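Local coordinates for protein carboxyvinyl-carboxyphosphonate phosphorylmutase (Bacillus anthracis, PDB 4IQD) that belongs to the phosphoenolpyruvate phosphomutase family of TIM-barrel proteins and binds pyruvic acid in its barrel, at residues P213-M218 / M239-V244. Sequence-based numbering, arbitrary orientation.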
loop_
_atom_site.group_PDB
_atom_site.type_symbol
_atom_site.label_atom_id
_atom_site.label_comp_id
_atom_site.label_asym_id
_atom_site.label_seq_id
_atom_site.Cartn_x
_atom_site.Cartn_y
_atom_site.Cartn_z
ATOM N N PRO A 213 -6.704 21.215 23.037
ATOM C CA PRO A 213 -5.375 20.716 22.680
ATOM C C PRO A 213 -5.074 21.045 21.226
ATOM O O PRO A 213 -5.994 21.116 20.414
ATOM C CB PRO A 213 -5.515 19.203 22.846
ATOM C CG PRO A 213 -6.619 19.030 23.826
ATOM C CD PRO A 213 -7.576 20.146 23.555
ATOM N N LEU A 214 -3.804 21.251 20.901
ATOM C CA LEU A 214 -3.435 21.618 19.543
ATOM C C LEU A 214 -2.579 20.554 18.879
ATOM O O LEU A 214 -1.794 19.873 19.538
ATOM C CB LEU A 214 -2.714 22.966 19.527
ATOM C CG LEU A 214 -3.505 24.140 20.105
ATOM C CD1 LEU A 214 -2.762 25.439 19.880
ATOM C CD2 LEU A 214 -4.898 24.206 19.506
ATOM N N LEU A 215 -2.750 20.424 17.567
ATOM C CA LEU A 215 -2.000 19.481 16.753
ATOM C C LEU A 215 -0.981 20.239 15.918
ATOM O O LEU A 215 -1.273 21.315 15.399
ATOM C CB LEU A 215 -2.961 18.720 15.836
ATOM C CG LEU A 215 -2.512 17.556 14.945
ATOM C CD1 LEU A 215 -3.733 16.764 14.556
ATOM C CD2 LEU A 215 -1.787 18.010 13.689
ATOM N N ALA A 216 0.210 19.668 15.787
ATOM C CA ALA A 216 1.244 20.226 14.931
ATOM C C ALA A 216 1.433 19.321 13.723
ATOM O O ALA A 216 1.473 18.102 13.857
ATOM C CB ALA A 216 2.542 20.367 15.695
ATOM N N ASN A 217 1.540 19.923 12.546
ATOM C CA ASN A 217 1.703 19.177 11.303
ATOM C C ASN A 217 3.154 19.122 10.851
ATOM O O ASN A 217 3.637 20.051 10.204
ATOM C CB ASN A 217 0.864 19.826 10.202
ATOM C CG ASN A 217 0.971 19.100 8.872
ATOM O OD1 ASN A 217 1.291 17.911 8.816
ATOM N ND2 ASN A 217 0.689 19.815 7.791
HETATM N N MSE A 218 3.851 18.041 11.179
HETATM C CA MSE A 218 5.228 17.910 10.726
HETATM C C MSE A 218 5.437 17.215 9.396
HETATM O O MSE A 218 6.066 16.164 9.322
HETATM C CB MSE A 218 6.137 17.322 11.795
HETATM C CG MSE A 218 6.774 18.391 12.640
HETATM SE SE MSE A 218 8.277 19.351 11.820
HETATM C CE MSE A 218 7.464 20.285 10.333
HETATM N N MSE A 239 0.120 17.111 20.514
HETATM C CA MSE A 239 0.247 16.008 19.574
HETATM C C MSE A 239 0.856 16.524 18.280
HETATM O O MSE A 239 0.706 17.698 17.939
HETATM C CB MSE A 239 -1.108 15.351 19.312
HETATM C CG MSE A 239 -1.935 16.020 18.232
HETATM SE SE MSE A 239 -3.796 15.443 18.235
HETATM C CE MSE A 239 -4.434 16.557 19.700
ATOM N N VAL A 240 1.558 15.651 17.569
ATOM C CA VAL A 240 2.209 16.036 16.327
ATOM C C VAL A 240 2.168 14.903 15.313
ATOM O O VAL A 240 2.439 13.750 15.641
ATOM C CB VAL A 240 3.666 16.493 16.564
ATOM C CG1 VAL A 240 4.396 15.514 17.462
ATOM C CG2 VAL A 240 4.399 16.675 15.246
ATOM N N ILE A 241 1.815 15.241 14.078
ATOM C CA ILE A 241 1.702 14.251 13.020
ATOM C C ILE A 241 2.864 14.309 12.029
ATOM O O ILE A 241 3.421 15.373 11.759
ATOM C CB ILE A 241 0.377 14.398 12.249
ATOM C CG1 ILE A 241 0.279 15.788 11.627
ATOM C CG2 ILE A 241 -0.807 14.149 13.170
ATOM C CD1 ILE A 241 -0.968 15.994 10.808
ATOM N N TYR A 242 3.218 13.142 11.502
ATOM C CA TYR A 242 4.210 13.013 10.446
ATOM C C TYR A 242 3.516 12.269 9.308
ATOM O O TYR A 242 3.732 11.075 9.111
ATOM C CB TYR A 242 5.436 12.245 10.956
ATOM C CG TYR A 242 6.016 12.814 12.238
ATOM C CD1 TYR A 242 7.071 13.717 12.208
ATOM C CD2 TYR A 242 5.502 12.453 13.479
ATOM C CE1 TYR A 242 7.599 14.245 13.373
ATOM C CE2 TYR A 242 6.023 12.977 14.650
ATOM C CZ TYR A 242 7.070 13.871 14.590
ATOM O OH TYR A 242 7.590 14.391 15.751
ATOM N N PRO A 243 2.665 12.990 8.560
ATOM C CA PRO A 243 1.598 12.442 7.713
ATOM C C PRO A 243 2.049 11.630 6.510
ATOM O O PRO A 243 1.456 10.590 6.226
ATOM C CB PRO A 243 0.866 13.698 7.216
ATOM C CG PRO A 243 1.299 14.794 8.112
ATOM C CD PRO A 243 2.692 14.460 8.505
ATOM N N VAL A 244 3.061 12.104 5.797
ATOM C CA VAL A 244 3.359 11.553 4.481
ATOM C C VAL A 244 4.731 10.882 4.432
ATOM O O VAL A 244 5.120 10.295 3.422
ATOM C CB VAL A 244 3.269 12.660 3.417
ATOM C CG1 VAL A 244 3.175 12.071 2.022
ATOM C CG2 VAL A 244 2.058 13.531 3.684
#
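With CG anti to the backbone N (chi1 -174°), L215 lays its branch across M239, whose own CG stands between backbone N and carbonyl carbon; L215 CG and M239 CG meet at 3.7 Å. I241 CG1 (chi1 59°) is likewise set between backbone N and carbonyl carbon, and I241 CD1 comes within 3.6 Å of L215 CD2, the side chains crossing at roughly a right angle. L215, N217, M239 and I241 share one face of the sheet, where L215 and N217 also touch F193. N217 OD1 is buried there without a polar partner, 3.2 Å from P243 CG. A216 and V240 point to the other face, where A216 touches F232 of helix 229-234 and V240 touches Q32. Three backbone hydrogen bonds establish the parallel pairing: A216 N to M239 O, I241 N to A216 O (2.9 Å, N-H...O 167°), and the more bent M218 N to I241 O. M218 CB packs obliquely against the Y242 ring, 3.7 Å from Y242 CD1, while Y242 OH is hydrogen-bonded to Q32 NE2. P243 and V244 touch the bound pyruvic acid. Strand 215-217, helix 229-234 and strand 239-242 form a beta-alpha-beta unit of the TIM barrel, with strand 239-242 leading into the pyruvic acid pocket.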